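PDB 3KSV: HIT domain-containing protein from Leishmania major, which is of unknown function but, as a zinc-binding member of the histidine triad (HIT) family, probably acts on nucleotide substrates. Local coordinates for residues R45-V50 with H110-T115; V50-H55 with P105-H110. All coordinates share one frame; numbering follows the deposited sequence.

Contact 1. Residues R45-V50 with H110-T115; sequences RGHMLV and HIIPKT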
loop_
_atom_site.group_PDB
_atom_site.type_symbol
_atom_site.label_atom_id
_atom_site.label_comp_id
_atom_site.label_asym_id
_atom_site.label_seq_id
_atom_site.Cartn_x
_atom_site.Cartn_y
_atom_site.Cartn_z
ATOM N N ARG A 45 -15.132 10.142 -3.619
ATOM C CA ARG A 45 -16.263 9.319 -3.213
ATOM C C ARG A 45 -15.871 7.828 -3.199
ATOM O O ARG A 45 -15.332 7.323 -4.181
ATOM C CB ARG A 45 -17.429 9.596 -4.185
ATOM C CG ARG A 45 -18.676 8.759 -3.998
ATOM C CD ARG A 45 -19.431 9.076 -2.734
ATOM N NE ARG A 45 -20.467 8.065 -2.532
ATOM C CZ ARG A 45 -21.691 8.070 -3.076
ATOM N NH1 ARG A 45 -22.120 9.071 -3.856
ATOM N NH2 ARG A 45 -22.516 7.060 -2.800
ATOM N N GLY A 46 -16.117 7.144 -2.074
ATOM C CA GLY A 46 -15.786 5.708 -1.911
ATOM C C GLY A 46 -14.415 5.396 -1.308
ATOM O O GLY A 46 -14.015 4.237 -1.234
ATOM N N HIS A 47 -13.685 6.443 -0.924
ATOM C CA HIS A 47 -12.401 6.357 -0.206
ATOM C C HIS A 47 -12.585 5.602 1.105
ATOM O O HIS A 47 -13.422 5.970 1.950
ATOM C CB HIS A 47 -11.886 7.786 0.051
ATOM C CG HIS A 47 -10.557 7.889 0.758
ATOM N ND1 HIS A 47 -9.878 9.086 0.848
ATOM C CD2 HIS A 47 -9.800 6.980 1.426
ATOM C CE1 HIS A 47 -8.761 8.911 1.526
ATOM N NE2 HIS A 47 -8.687 7.643 1.890
ATOM N N MET A 48 -11.798 4.538 1.262
ATOM C CA MET A 48 -11.896 3.697 2.426
ATOM C C MET A 48 -10.544 3.439 3.018
ATOM O O MET A 48 -9.521 3.787 2.433
ATOM C CB MET A 48 -12.623 2.380 2.093
ATOM C CG MET A 48 -11.936 1.426 1.121
ATOM S SD MET A 48 -12.850 -0.129 1.049
ATOM C CE MET A 48 -12.571 -0.677 2.756
ATOM N N LEU A 49 -10.577 2.834 4.209
ATOM C CA LEU A 49 -9.415 2.562 5.023
ATOM C C LEU A 49 -9.387 1.087 5.444
ATOM O O LEU A 49 -10.431 0.501 5.723
ATOM C CB LEU A 49 -9.464 3.421 6.272
ATOM C CG LEU A 49 -9.523 4.938 6.061
ATOM C CD1 LEU A 49 -9.977 5.634 7.349
ATOM C CD2 LEU A 49 -8.207 5.482 5.605
ATOM N N VAL A 50 -8.198 0.491 5.467
ATOM C CA VAL A 50 -7.993 -0.851 6.018
ATOM C C VAL A 50 -6.913 -0.742 7.088
ATOM O O VAL A 50 -5.795 -0.311 6.802
ATOM C CB VAL A 50 -7.519 -1.855 4.939
ATOM C CG1 VAL A 50 -7.100 -3.175 5.570
ATOM C CG2 VAL A 50 -8.599 -2.069 3.895
ATOM N N HIS A 110 -5.034 3.576 2.925
ATOM C CA HIS A 110 -6.080 4.253 2.188
ATOM C C HIS A 110 -6.277 3.481 0.871
ATOM O O HIS A 110 -5.274 3.119 0.216
ATOM C CB HIS A 110 -5.633 5.678 1.842
ATOM C CG HIS A 110 -5.303 6.548 3.025
ATOM N ND1 HIS A 110 -6.209 7.421 3.577
ATOM C CD2 HIS A 110 -4.138 6.742 3.698
ATOM C CE1 HIS A 110 -5.629 8.089 4.558
ATOM N NE2 HIS A 110 -4.371 7.694 4.655
ATOM N N ILE A 111 -7.539 3.232 0.492
ATOM C CA ILE A 111 -7.885 2.816 -0.884
ATOM C C ILE A 111 -8.744 3.911 -1.485
ATOM O O ILE A 111 -9.889 4.092 -1.070
ATOM C CB ILE A 111 -8.591 1.438 -0.986
ATOM C CG1 ILE A 111 -7.919 0.372 -0.090
ATOM C CG2 ILE A 111 -8.565 0.937 -2.472
ATOM C CD1 ILE A 111 -8.154 0.564 1.407
ATOM N N ILE A 112 -8.175 4.669 -2.433
ATOM C CA ILE A 112 -8.747 5.956 -2.866
ATOM C C ILE A 112 -9.153 5.880 -4.333
ATOM O O ILE A 112 -8.275 5.804 -5.197
ATOM C CB ILE A 112 -7.738 7.125 -2.707
ATOM C CG1 ILE A 112 -7.123 7.178 -1.300
ATOM C CG2 ILE A 112 -8.419 8.452 -2.963
ATOM C CD1 ILE A 112 -5.803 7.892 -1.257
ATOM N N PRO A 113 -10.482 5.891 -4.635
ATOM C CA PRO A 113 -10.966 5.890 -6.020
ATOM C C PRO A 113 -10.430 7.079 -6.790
ATOM O O PRO A 113 -10.348 8.182 -6.237
ATOM C CB PRO A 113 -12.483 6.019 -5.872
ATOM C CG PRO A 113 -12.762 5.419 -4.520
ATOM C CD PRO A 113 -11.589 5.753 -3.673
ATOM N N LYS A 114 -10.033 6.839 -8.035
ATOM C CA LYS A 114 -9.565 7.895 -8.923
ATOM C C LYS A 114 -10.559 7.959 -10.055
ATOM O O LYS A 114 -10.446 7.276 -11.079
ATOM C CB LYS A 114 -8.141 7.624 -9.448
ATOM C CG LYS A 114 -7.526 8.809 -10.226
ATOM C CD LYS A 114 -7.213 9.970 -9.277
ATOM C CE LYS A 114 -6.452 11.110 -9.910
ATOM N NZ LYS A 114 -5.248 10.633 -10.621
ATOM N N THR A 115 -11.560 8.788 -9.839
ATOM C CA THR A 115 -12.660 8.905 -10.762
ATOM C C THR A 115 -12.278 9.913 -11.835
ATOM O O THR A 115 -12.770 9.859 -12.946
ATOM C CB THR A 115 -13.992 9.246 -10.003
ATOM O OG1 THR A 115 -14.866 9.958 -10.869
ATOM C CG2 THR A 115 -13.764 10.076 -8.716
#
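Met-48 and Ile-111 exchange two backbone hydrogen bonds, Met-48 N to Ile-111 O at 3.0 Å and Ile-111 N to Met-48 O at 2.8 Å. Both are nearly straight at 171°, the evidence for an antiparallel hydrogen-bonded pair; Leu-49 and His-110 follow as a non-hydrogen-bonded pair.

The polar side-chain contact joins two histidines. His-47 NE2 lies 3.0 Å from His-110 ND1, in a hydrogen bond whose donor may be either nitrogen. Each nitrogen sits near the plane of the other ring, so the imidazoles meet rim to rim, with their planes 58° apart. With CG anti to its backbone N (chi1 -179°), His-47 reaches across to this partner, while Leu-43 N bonds to its ND1. His-110 belongs to the predicted histidine triad motif.

Van der Waals contacts surround these bonds. Ile-112 CG1 stands over the face of the His-47 ring, 3.7 Å from its centroid, a CH-pi contact. Two carbons touch polar atoms: Leu-49 CD2 approaches His-110 ND1 obliquely, and in the loop before strand 48-52 Arg-45 O lies 3.2 Å from Pro-113 CG. On the face of Met-48 and Ile-111 the packing is apolar, Ile-111 CD1 lying 3.6 Å from Val-50 CG2.

Helix 64-82 covers Met-48, Val-50 and Ile-111, strands 34-38 and 89-96 flank the pair, and Trp-125 of the second subunit meets His-110 edge-to-face.

Contact 2. Residues V50-H55 with P105-H110; sequences VIPKEH and PHVHFH. With ZN (zinc ion), chain B.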
loop_
_atom_site.group_PDB
_atom_site.type_symbol
_atom_site.label_atom_id
_atom_site.label_comp_id
_atom_site.label_asym_id
_atom_site.label_seq_id
_atom_site.Cartn_x
_atom_site.Cartn_y
_atom_site.Cartn_z
ATOM N N VAL A 50 -8.198 0.491 5.467
ATOM C CA VAL A 50 -7.993 -0.851 6.018
ATOM C C VAL A 50 -6.913 -0.742 7.088
ATOM O O VAL A 50 -5.795 -0.311 6.802
ATOM C CB VAL A 50 -7.519 -1.855 4.939
ATOM C CG1 VAL A 50 -7.100 -3.175 5.570
ATOM C CG2 VAL A 50 -8.599 -2.069 3.895
ATOM N N ILE A 51 -7.235 -1.140 8.308
ATOM C CA ILE A 51 -6.298 -1.014 9.422
ATOM C C ILE A 51 -6.098 -2.343 10.165
ATOM O O ILE A 51 -7.015 -3.164 10.230
ATOM C CB ILE A 51 -6.760 0.071 10.434
ATOM C CG1 ILE A 51 -7.966 -0.395 11.214
ATOM C CG2 ILE A 51 -7.093 1.395 9.721
ATOM C CD1 ILE A 51 -8.197 0.420 12.466
ATOM N N PRO A 52 -4.900 -2.564 10.732
ATOM C CA PRO A 52 -4.774 -3.664 11.664
ATOM C C PRO A 52 -5.462 -3.334 12.982
ATOM O O PRO A 52 -5.511 -2.172 13.390
ATOM C CB PRO A 52 -3.264 -3.765 11.860
ATOM C CG PRO A 52 -2.799 -2.376 11.721
ATOM C CD PRO A 52 -3.639 -1.814 10.616
ATOM N N LYS A 53 -5.997 -4.347 13.643
ATOM C CA LYS A 53 -6.546 -4.160 14.979
ATOM C C LYS A 53 -5.445 -3.797 15.988
ATOM O O LYS A 53 -5.673 -2.993 16.887
ATOM C CB LYS A 53 -7.301 -5.411 15.425
ATOM C CG LYS A 53 -8.673 -5.577 14.754
ATOM C CD LYS A 53 -9.236 -6.983 14.994
ATOM C CE LYS A 53 -10.721 -7.087 14.683
ATOM N NZ LYS A 53 -11.181 -8.511 14.658
ATOM N N GLU A 54 -4.253 -4.362 15.812
ATOM C CA GLU A 54 -3.098 -4.074 16.674
ATOM C C GLU A 54 -2.699 -2.604 16.515
ATOM O O GLU A 54 -2.689 -2.085 15.395
ATOM C CB GLU A 54 -1.907 -4.989 16.278
ATOM C CG GLU A 54 -0.635 -4.871 17.160
ATOM C CD GLU A 54 0.672 -5.393 16.478
ATOM O OE1 GLU A 54 0.632 -6.032 15.376
ATOM O OE2 GLU A 54 1.758 -5.137 17.063
ATOM N N HIS A 55 -2.375 -1.928 17.619
ATOM C CA HIS A 55 -1.823 -0.571 17.525
ATOM C C HIS A 55 -0.345 -0.636 17.129
ATOM O O HIS A 55 0.541 -0.646 17.988
ATOM C CB HIS A 55 -1.994 0.240 18.826
ATOM C CG HIS A 55 -1.546 1.670 18.708
ATOM N ND1 HIS A 55 -2.337 2.663 18.171
ATOM C CD2 HIS A 55 -0.372 2.263 19.038
ATOM C CE1 HIS A 55 -1.671 3.804 18.176
ATOM N NE2 HIS A 55 -0.479 3.592 18.704
ATOM N N PRO A 105 -1.241 8.098 14.383
ATOM C CA PRO A 105 -0.123 7.180 14.607
ATOM C C PRO A 105 -0.528 5.695 14.735
ATOM O O PRO A 105 -0.159 5.022 15.707
ATOM C CB PRO A 105 0.511 7.714 15.911
ATOM C CG PRO A 105 -0.618 8.311 16.664
ATOM C CD PRO A 105 -1.605 8.823 15.617
ATOM N N HIS A 106 -1.273 5.192 13.748
ATOM C CA HIS A 106 -1.725 3.791 13.713
ATOM C C HIS A 106 -1.758 3.429 12.219
ATOM O O HIS A 106 -2.246 4.221 11.399
ATOM C CB HIS A 106 -3.098 3.685 14.422
ATOM C CG HIS A 106 -3.697 2.300 14.479
ATOM N ND1 HIS A 106 -4.246 1.776 15.631
ATOM C CD2 HIS A 106 -3.895 1.365 13.524
ATOM C CE1 HIS A 106 -4.729 0.570 15.388
ATOM N NE2 HIS A 106 -4.525 0.294 14.116
ATOM N N VAL A 107 -1.194 2.276 11.851
ATOM C CA VAL A 107 -1.105 1.893 10.434
ATOM C C VAL A 107 -2.506 1.927 9.812
ATOM O O VAL A 107 -3.455 1.349 10.351
ATOM C CB VAL A 107 -0.517 0.480 10.260
ATOM C CG1 VAL A 107 -0.666 -0.003 8.817
ATOM C CG2 VAL A 107 0.968 0.454 10.694
ATOM N N HIS A 108 -2.642 2.634 8.690
ATOM C CA HIS A 108 -3.874 2.589 7.920
ATOM C C HIS A 108 -3.570 2.716 6.433
ATOM O O HIS A 108 -2.826 3.601 6.014
ATOM C CB HIS A 108 -4.876 3.641 8.397
ATOM C CG HIS A 108 -4.316 5.024 8.490
ATOM N ND1 HIS A 108 -3.369 5.378 9.425
ATOM C CD2 HIS A 108 -4.606 6.152 7.800
ATOM C CE1 HIS A 108 -3.092 6.663 9.297
ATOM N NE2 HIS A 108 -3.824 7.157 8.319
ATOM N N PHE A 109 -4.122 1.779 5.669
ATOM C CA PHE A 109 -4.053 1.779 4.221
ATOM C C PHE A 109 -5.268 2.510 3.667
ATOM O O PHE A 109 -6.392 2.118 3.913
ATOM C CB PHE A 109 -4.048 0.339 3.688
ATOM C CG PHE A 109 -2.754 -0.363 3.865
ATOM C CD1 PHE A 109 -1.837 -0.416 2.820
ATOM C CD2 PHE A 109 -2.433 -0.951 5.078
ATOM C CE1 PHE A 109 -0.652 -1.035 2.970
ATOM C CE2 PHE A 109 -1.226 -1.587 5.242
ATOM C CZ PHE A 109 -0.330 -1.644 4.178
ATOM N N HIS A 110 -5.034 3.576 2.925
ATOM C CA HIS A 110 -6.080 4.253 2.188
ATOM C C HIS A 110 -6.277 3.481 0.871
ATOM O O HIS A 110 -5.274 3.119 0.216
ATOM C CB HIS A 110 -5.633 5.678 1.842
ATOM C CG HIS A 110 -5.303 6.548 3.025
ATOM N ND1 HIS A 110 -6.209 7.421 3.577
ATOM C CD2 HIS A 110 -4.138 6.742 3.698
ATOM C CE1 HIS A 110 -5.629 8.089 4.558
ATOM N NE2 HIS A 110 -4.371 7.694 4.655
HETATM ZN ZN ZN B . -4.171 3.028 17.509
#
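His-106 reaches from its own segment to Pro-52 and, through a zinc ion, to His-55. Its CB lies 3.3 Å from the zinc and CG also faces the metal; the ring swings opposite the backbone nitrogen, a torsion that carries it across to 50-55. On one side of the ring ND1 binds the metal at 2.3 Å. CE1, between the nitrogens, comes to 3.3 Å from Glu-54 O, and CD2 has Pro-52 O as its nearest partner across the contact. At the tip NE2 donates to Pro-52 O at 2.8 Å, with an N-H...O angle of 160° and the acceptor in the imidazole plane. This bond places the proton on NE2 and leaves ND1 to the metal; being in plane, it also constrains the rotation of the ring. His-55 ND1 supplies a second zinc ligand at 2.0 Å, its ring turned 79° from that of His-106, and Cys-13 and Cys-16 complete a Cys2His2 zinc site.

His-106 is also the first histidine of the predicted histidine triad motif, whose middle member, His-108, is the predicted AMP-carrying nucleophile. The bond from His-108 ND1 to His-106 O is modelled very short; it would be consistent with orienting the imidazole.

Ile-51 CG2 packs 3.4 Å from His-108 CB, and the Pro-52 and Val-107 side chains cross at about a right angle, CD to CB 3.9 Å. Farther along, Val-50 and Phe-109 form an antiparallel hydrogen-bonded pair, Val-50 N to Phe-109 O and Phe-109 N to Val-50 O, each 2.9 Å.

Both contacts join strand 48-52 to strand 109-114, sharing Val-50 and His-110, with centres about 15 Å apart. They meet where Leu-49 CD2 of contact 1 packs 4.3 Å from His-108 CD2 of contact 2. Each is largely buried: nine of ten touching residues in contact 1 and seven of eleven in contact 2, whose partly exposed members include Pro-105 and His-55. Contact 1 combines strand pairing with a histidine-histidine hydrogen bond and lies beside the second subunit. In contact 2 regular pairing gives way to loops, and metal coordination takes over. The predicted triad histidines are thus divided: His-110 engages contact 1, His-106 and His-108 contact 2.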